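Local coordinates for protein Ara h 8 allergen isoform (PDB 6V8M) that binds 8-anilino-1-naphthalene sulfonate and, as a PR-10 protein of the Bet v 1 family, probably carries small hydrophobic molecules and serves in plant defence, at residues Lys18-Thr23 with Thr102-Ala107; Glu29-Pro32 with Ala37-Ser40; Glu93-Val98 with Asp129-Asp134. All coordinates share one frame; numbering follows the deposited sequence.

How the contacts relate
From the N terminus the chain passes through strand 3-12 into helix 16-25, which opens contact 1, and then straight into helix 27-34. Contact 2 closes first, a short loop joining that second helix to the start of edge strand 38-45; it is nested inside the much larger loop of contact 1, and Leu30 CD1 touches Ala22 O, 3.6 Å apart, where the two helices meet. Strand 95-107 then serves twice. Its start, with the loop before it, opens contact 3, and its end closes contact 1, so these two loops cross. Contact 3 closes last, on helix 129-152, about 26 Å from contact 1 between centres.

Contact 1 of 3, residues Lys18-Thr23 with Thr102-Ala107; sequences KLFKAT and TKLEAA
Leu104 reaches from strand 102-107 to helix 18-23 with a single methyl, and CD1 does all the close touching. It lies 3.7 Å from Phe20 N and 3.9 Å from Phe20 CB, and on the Leu19 side 4.0 Å from Leu19 CB. The methyl lies against the base of both side chains, at the edge of the Phe20 ring and near its plane. Leu19 and Leu104 cross at about a right angle, and Leu19 CG and CD2 stay close to the same methyl. A branched leucine suits the place, since one methyl can fill the angle between the two helical residues.

Torsions on both partners prepare this meeting. Leu104 has CG opposite its carbonyl carbon (chi1 -46°), which carries the isobutyl group out from the strand toward the helix. On Phe20 the ring is swung opposite the backbone N (chi1 -171°), which turns it off to one side of the methyl; the Phe20 side chain also packs on Glu76, Tyr79 and Val25.

This is one flank of the Bet v 1 fold, where the pair of short helices 16-25 and 27-34 is set against the strongly curved antiparallel sheet; here the first of them meets strand 95-107. Helix 129-152 covers another face of helix 16-25, with Ile146 on both Ala22 and Thr23.

Next to the apolar contact, Leu19 O receives two hydrogen bonds from one residue: Thr23 N at 2.9 Å and Thr23 OG1 at 2.8 Å. The hydroxyl comes from above the carbonyl plane, at a C=O...O angle of 129°, and a threonine suits the position because it can fold its hydroxyl back on the preceding turn. Backbone bonds to Tyr79 fix Leu104 in the sheet, and Ile113 and Pro16 pack about its side chain.

Contact 2 of 3, residues Glu29-Pro32 with Ala37-Ser40; sequences ELTP and AIQS. With 2AN (8-anilino-1-naphthalene sulfonate), chain D.
Part of a ligand pocket is built here, where helix 27-34 meets the start of strand 38-45: Ala37 and Ile38 both line a site occupied by 8-anilino-1-naphthalene sulfonate. Ile38 joins the two sides. Its CD1 presses on Thr31 CG2 at 3.5 Å, tighter than usual for two carbons, and the same methyl stands 3.8 Å from C4 of the ligand's naphthalene. A further ligand molecule also touches Ile38. With CG1 opposite the carbonyl carbon (chi1 -62°) and CD1 extended beyond it, the chain reaches helix and ligand together, a task for which a long branched residue is well fitted. Ala37, with only a methyl for a side chain, brings CB to 3.4 Å from the sulfonate oxygen O3.

Pro32 makes the other half of the contact. Its CB rests against Ile38 O at 3.5 Å and faces the CG2 branch of Ile38 at 4.2 Å. Lacking an N-H to give to the turn before, proline fits a helix that is kinked at this point.

Thr31 turns its CG2 to the isoleucine while OG1 bonds back to Gly27 O, so its polar end stays within the helix. Gln39 and Ser40 both pair with Thr57 in a classic beta bulge, and Gln39 NE2 gives an almost straight bond (172°) to Ala37 O from above the carbonyl plane. Where Ile38 CD1 meets Thr31 CG2 and ligand C4 the chemistry is apolar, which implies that the naphthalene is probably held near Ile38 by van der Waals contact rather than by directed bonds.

Contact 3 of 3, residues Glu93-Val98 with Asp129-Asp134; sequences EILEKV and DEVHQD. With SO4 (sulfate ion), chain I.
Val131 meets both Ile94 and Leu95, one with each of its methyls. From CB, which points across to segment 93-98, the branch CG1 lies opposite the backbone N (chi1 170°) and runs to Leu95. It touches Leu95 CD1 at 3.7 Å, with Leu95 CG and CD2 each a little farther, at 4.1 Å; the two side chains reach toward each other, tip to tip. The second branch, CG2, turns to Ile94 and meets Ile94 CG2 at 4.0 Å, the two side chains running at a slant to each other. Ile94 touches with this short branch alone, while its longer arm through CG1 leads off. A beta-branched valine suits this place because its two methyls diverge directly from CB and can serve neighbouring residues at once; leucine and isoleucine opposite offer matching apolar surface.

Leu95 also packs on Leu127, and Ile94 is tied through its backbone to Lys122. Just ahead of them, Glu93 N binds a sulfate ion, probably from the crystallisation liquor, with its main bond to O4 at 2.9 Å and a weak one to O2. Beyond Leu95 the chain turns a corner at Glu96, where Glu96 and Lys97 both face His120 in a classic beta bulge.

Through Val131, the first turn of helix 129-152 rests on the loop residue Ile94 and on Leu95 at the start of strand 95-107, as befits the Bet v 1 fold, whose curved antiparallel sheet embraces the long C-terminal helix.

Contact 1 of 3, residues Lys18-Thr23 with Thr102-Ala107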
# COMPACT_ATOMS: atom_id res chain seq x y z
N LYS A 18 -10.90 -13.40 1.25
CA LYS A 18 -9.64 -13.94 1.82
C LYS A 18 -8.48 -12.98 1.55
O LYS A 18 -7.68 -12.70 2.48
CB LYS A 18 -9.41 -15.32 1.22
CG LYS A 18 -8.31 -16.15 1.83
CD LYS A 18 -8.49 -17.64 1.55
CE LYS A 18 -7.70 -18.54 2.47
NZ LYS A 18 -8.48 -19.73 2.90
N LEU A 19 -8.37 -12.49 0.31
CA LEU A 19 -7.25 -11.59 -0.08
C LEU A 19 -7.37 -10.24 0.64
O LEU A 19 -6.36 -9.75 1.13
CB LEU A 19 -7.27 -11.42 -1.60
CG LEU A 19 -6.07 -10.68 -2.19
CD1 LEU A 19 -4.76 -11.34 -1.76
CD2 LEU A 19 -6.20 -10.65 -3.72
N PHE A 20 -8.58 -9.71 0.81
CA PHE A 20 -8.82 -8.43 1.54
C PHE A 20 -8.47 -8.59 3.01
O PHE A 20 -7.85 -7.68 3.62
CB PHE A 20 -10.25 -7.97 1.35
CG PHE A 20 -10.51 -6.58 1.87
CD1 PHE A 20 -10.14 -5.47 1.13
CD2 PHE A 20 -11.03 -6.40 3.14
CE1 PHE A 20 -10.35 -4.20 1.63
CE2 PHE A 20 -11.25 -5.12 3.62
CZ PHE A 20 -10.92 -4.03 2.87
N LYS A 21 -8.87 -9.71 3.60
CA LYS A 21 -8.59 -9.97 5.03
C LYS A 21 -7.08 -9.93 5.26
O LYS A 21 -6.63 -9.33 6.24
CB LYS A 21 -9.19 -11.31 5.46
CG LYS A 21 -9.00 -11.60 6.95
CD LYS A 21 -9.86 -12.73 7.46
CE LYS A 21 -9.65 -12.98 8.93
NZ LYS A 21 -8.66 -14.07 9.15
N ALA A 22 -6.30 -10.60 4.40
CA ALA A 22 -4.83 -10.69 4.58
C ALA A 22 -4.16 -9.35 4.27
O ALA A 22 -3.29 -8.94 5.04
CB ALA A 22 -4.31 -11.79 3.71
N THR A 23 -4.51 -8.70 3.16
CA THR A 23 -3.78 -7.50 2.70
C THR A 23 -4.21 -6.25 3.49
O THR A 23 -3.37 -5.35 3.66
CB THR A 23 -3.95 -7.26 1.20
OG1 THR A 23 -5.33 -7.15 0.85
CG2 THR A 23 -3.33 -8.37 0.38
N THR A 102 -7.56 1.33 -3.92
CA THR A 102 -7.50 -0.10 -4.27
C THR A 102 -8.88 -0.71 -4.03
O THR A 102 -9.59 -0.37 -3.05
CB THR A 102 -6.41 -0.89 -3.53
OG1 THR A 102 -6.76 -1.20 -2.18
CG2 THR A 102 -5.07 -0.17 -3.55
N LYS A 103 -9.27 -1.57 -4.95
CA LYS A 103 -10.51 -2.36 -4.87
C LYS A 103 -10.31 -3.75 -5.48
O LYS A 103 -9.78 -3.87 -6.60
CB LYS A 103 -11.62 -1.59 -5.59
CG LYS A 103 -12.99 -2.21 -5.39
CD LYS A 103 -14.16 -1.44 -5.93
CE LYS A 103 -15.51 -1.97 -5.45
NZ LYS A 103 -15.64 -3.45 -5.45
N LEU A 104 -10.81 -4.76 -4.79
CA LEU A 104 -10.91 -6.13 -5.30
C LEU A 104 -12.34 -6.41 -5.78
O LEU A 104 -13.31 -5.79 -5.28
CB LEU A 104 -10.55 -7.11 -4.19
CG LEU A 104 -9.30 -6.79 -3.38
CD1 LEU A 104 -9.10 -7.94 -2.42
CD2 LEU A 104 -8.09 -6.58 -4.27
N GLU A 105 -12.46 -7.39 -6.65
CA GLU A 105 -13.79 -7.99 -6.96
C GLU A 105 -13.57 -9.45 -7.29
O GLU A 105 -12.44 -9.83 -7.72
CB GLU A 105 -14.53 -7.18 -8.04
CG GLU A 105 -13.93 -7.20 -9.40
CD GLU A 105 -14.80 -6.51 -10.45
OE1 GLU A 105 -14.78 -6.95 -11.60
OE2 GLU A 105 -15.49 -5.53 -10.11
N ALA A 106 -14.60 -10.26 -7.09
CA ALA A 106 -14.57 -11.69 -7.44
C ALA A 106 -14.39 -11.84 -8.96
O ALA A 106 -15.10 -11.14 -9.71
CB ALA A 106 -15.82 -12.36 -6.96
N ALA A 107 -13.47 -12.72 -9.39
CA ALA A 107 -13.25 -13.06 -10.82
C ALA A 107 -12.68 -14.48 -10.95
O ALA A 107 -11.57 -14.70 -10.44
CB ALA A 107 -12.32 -12.07 -11.45

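Contact 2 of 3, residues Glu29-Pro32 with Ala37-Ser40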
# COMPACT_ATOMS: atom_id res chain seq x y z
N GLU A 29 -0.29 -6.42 10.84
CA GLU A 29 0.42 -7.51 11.56
C GLU A 29 1.22 -8.39 10.59
O GLU A 29 2.34 -8.78 10.95
CB GLU A 29 -0.59 -8.31 12.39
CG GLU A 29 -1.36 -7.40 13.34
CD GLU A 29 -1.69 -7.98 14.71
OE1 GLU A 29 -1.89 -7.17 15.66
OE2 GLU A 29 -1.75 -9.22 14.83
N LEU A 30 0.69 -8.68 9.40
CA LEU A 30 1.37 -9.61 8.45
C LEU A 30 2.57 -8.95 7.78
O LEU A 30 3.57 -9.62 7.56
CB LEU A 30 0.38 -10.07 7.38
CG LEU A 30 -0.54 -11.21 7.78
CD1 LEU A 30 -1.43 -11.58 6.61
CD2 LEU A 30 0.27 -12.42 8.24
N THR A 31 2.48 -7.67 7.42
CA THR A 31 3.51 -7.08 6.54
C THR A 31 4.89 -7.23 7.17
O THR A 31 5.80 -7.69 6.49
CB THR A 31 3.17 -5.65 6.12
OG1 THR A 31 1.94 -5.75 5.37
CG2 THR A 31 4.27 -5.01 5.32
N PRO A 32 5.16 -6.82 8.43
CA PRO A 32 6.52 -6.93 8.96
C PRO A 32 6.97 -8.39 9.16
O PRO A 32 8.15 -8.62 9.27
CB PRO A 32 6.51 -6.15 10.29
CG PRO A 32 5.06 -5.79 10.56
CD PRO A 32 4.24 -6.12 9.34
N ALA A 37 12.67 -6.19 5.57
CA ALA A 37 13.10 -4.77 5.69
C ALA A 37 12.11 -4.00 6.55
O ALA A 37 12.57 -3.02 7.18
CB ALA A 37 13.23 -4.08 4.37
N ILE A 38 10.81 -4.32 6.52
CA ILE A 38 9.84 -3.54 7.34
C ILE A 38 9.90 -4.03 8.80
O ILE A 38 9.63 -5.25 9.06
CB ILE A 38 8.43 -3.59 6.76
CG1 ILE A 38 8.41 -2.97 5.36
CG2 ILE A 38 7.46 -2.92 7.70
CD1 ILE A 38 7.18 -3.32 4.55
N GLN A 39 10.26 -3.11 9.70
CA GLN A 39 10.47 -3.42 11.14
C GLN A 39 9.14 -3.35 11.88
O GLN A 39 8.90 -4.20 12.76
CB GLN A 39 11.44 -2.44 11.77
CG GLN A 39 12.82 -2.46 11.14
CD GLN A 39 13.44 -3.83 11.10
OE1 GLN A 39 13.83 -4.40 12.13
NE2 GLN A 39 13.59 -4.35 9.89
N SER A 40 8.31 -2.37 11.54
CA SER A 40 7.10 -2.12 12.34
C SER A 40 6.10 -1.31 11.58
O SER A 40 6.49 -0.47 10.77
CB SER A 40 7.46 -1.47 13.65
OG SER A 40 8.15 -0.24 13.46
C1 2AN D . 10.19 -3.60 0.34
C2 2AN D . 8.84 -3.61 0.20
C3 2AN D . 8.05 -2.61 0.76
C4 2AN D . 8.62 -1.62 1.49
C5 2AN D . 10.01 -1.56 1.67
C6 2AN D . 10.58 -0.50 2.40
C7 2AN D . 11.91 -0.41 2.56
C8 2AN D . 12.77 -1.36 1.97
N 2AN D . 10.94 -4.65 -0.20
S 2AN D . 13.48 -3.52 0.55
C9 2AN D . 12.28 -2.44 1.29
C10 2AN D . 10.85 -2.56 1.08
C11 2AN D . 10.74 -5.32 -1.42
C12 2AN D . 10.12 -4.71 -2.50
C13 2AN D . 9.96 -5.40 -3.69
C14 2AN D . 10.43 -6.69 -3.80
C15 2AN D . 11.05 -7.30 -2.73
C16 2AN D . 11.20 -6.62 -1.53
O1 2AN D . 13.21 -3.52 -0.86
O2 2AN D . 14.78 -3.11 0.95
O3 2AN D . 13.23 -4.94 1.12
O HOH W 1 10.41 -7.57 9.71

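Contact 3 of 3, residues Glu93-Val98 with Asp129-Asp134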
# COMPACT_ATOMS: atom_id res chain seq x y z
N GLU A 93 12.31 12.70 -1.32
CA GLU A 93 12.35 14.18 -1.16
C GLU A 93 11.41 14.85 -2.19
O GLU A 93 10.72 15.82 -1.84
CB GLU A 93 13.76 14.74 -1.42
N ILE A 94 11.38 14.33 -3.41
CA ILE A 94 10.62 14.97 -4.53
C ILE A 94 9.10 14.81 -4.34
O ILE A 94 8.35 15.53 -5.03
CB ILE A 94 11.11 14.44 -5.90
CG1 ILE A 94 10.71 15.35 -7.07
CG2 ILE A 94 10.65 13.01 -6.17
CD1 ILE A 94 11.14 16.77 -6.89
N LEU A 95 8.61 13.92 -3.46
CA LEU A 95 7.16 13.65 -3.30
C LEU A 95 6.55 14.44 -2.14
O LEU A 95 7.15 14.45 -1.06
CB LEU A 95 6.95 12.15 -3.08
CG LEU A 95 7.36 11.25 -4.24
CD1 LEU A 95 7.23 9.78 -3.87
CD2 LEU A 95 6.56 11.57 -5.49
N GLU A 96 5.40 15.08 -2.36
CA GLU A 96 4.53 15.61 -1.28
C GLU A 96 3.80 14.42 -0.64
O GLU A 96 3.83 14.29 0.61
CB GLU A 96 3.51 16.60 -1.82
CG GLU A 96 4.16 17.91 -2.23
CD GLU A 96 3.39 18.81 -3.18
OE1 GLU A 96 4.03 19.74 -3.73
OE2 GLU A 96 2.17 18.58 -3.39
N LYS A 97 3.19 13.59 -1.49
CA LYS A 97 2.42 12.41 -1.05
C LYS A 97 2.16 11.50 -2.25
O LYS A 97 2.23 11.97 -3.41
CB LYS A 97 1.10 12.83 -0.39
CG LYS A 97 0.10 13.54 -1.30
CD LYS A 97 -1.17 14.01 -0.61
CE LYS A 97 -2.13 14.67 -1.57
NZ LYS A 97 -3.45 15.00 -0.97
N VAL A 98 1.78 10.27 -1.96
CA VAL A 98 1.20 9.32 -2.96
C VAL A 98 -0.12 8.78 -2.40
O VAL A 98 -0.12 8.24 -1.29
CB VAL A 98 2.17 8.19 -3.32
CG1 VAL A 98 1.60 7.37 -4.46
CG2 VAL A 98 3.54 8.69 -3.68
N ASP A 129 11.29 8.46 -13.46
CA ASP A 129 10.95 7.04 -13.72
C ASP A 129 11.39 6.20 -12.51
O ASP A 129 10.68 5.24 -12.19
CB ASP A 129 11.58 6.55 -15.03
CG ASP A 129 11.02 7.19 -16.29
OD1 ASP A 129 9.97 7.88 -16.22
OD2 ASP A 129 11.65 7.01 -17.34
N GLU A 130 12.51 6.55 -11.87
CA GLU A 130 13.10 5.75 -10.76
C GLU A 130 12.15 5.78 -9.55
O GLU A 130 12.05 4.78 -8.82
CB GLU A 130 14.49 6.30 -10.39
CG GLU A 130 15.22 5.44 -9.37
CD GLU A 130 16.75 5.56 -9.34
OE1 GLU A 130 17.35 6.15 -10.28
OE2 GLU A 130 17.34 5.04 -8.36
N VAL A 131 11.49 6.91 -9.34
CA VAL A 131 10.57 7.10 -8.19
C VAL A 131 9.29 6.30 -8.45
O VAL A 131 8.85 5.57 -7.54
CB VAL A 131 10.26 8.59 -7.94
CG1 VAL A 131 9.15 8.76 -6.91
CG2 VAL A 131 11.52 9.34 -7.52
N HIS A 132 8.76 6.38 -9.66
CA HIS A 132 7.57 5.60 -10.09
C HIS A 132 7.90 4.11 -9.91
O HIS A 132 7.10 3.39 -9.31
CB HIS A 132 7.16 5.94 -11.53
CG HIS A 132 6.14 5.00 -12.05
ND1 HIS A 132 6.48 3.89 -12.83
CD2 HIS A 132 4.80 4.99 -11.94
CE1 HIS A 132 5.38 3.23 -13.13
NE2 HIS A 132 4.34 3.90 -12.63
N GLN A 133 9.05 3.67 -10.40
CA GLN A 133 9.47 2.24 -10.38
C GLN A 133 9.57 1.78 -8.93
O GLN A 133 9.13 0.67 -8.64
CB GLN A 133 10.77 1.99 -11.13
CG GLN A 133 11.39 0.61 -10.87
CD GLN A 133 12.58 0.28 -11.75
OE1 GLN A 133 12.62 0.60 -12.93
NE2 GLN A 133 13.57 -0.39 -11.17
N ASP A 134 10.17 2.61 -8.06
CA ASP A 134 10.45 2.22 -6.66
C ASP A 134 9.12 2.08 -5.90
O ASP A 134 8.96 1.08 -5.18
CB ASP A 134 11.39 3.21 -5.99
CG ASP A 134 11.73 2.76 -4.58
OD1 ASP A 134 12.43 1.74 -4.47
OD2 ASP A 134 11.24 3.40 -3.62
S SO4 I . 15.50 10.88 -2.07
O1 SO4 I . 16.68 11.39 -2.71
O2 SO4 I . 14.46 10.69 -3.04
O3 SO4 I . 15.81 9.62 -1.44
O4 SO4 I . 15.06 11.82 -1.07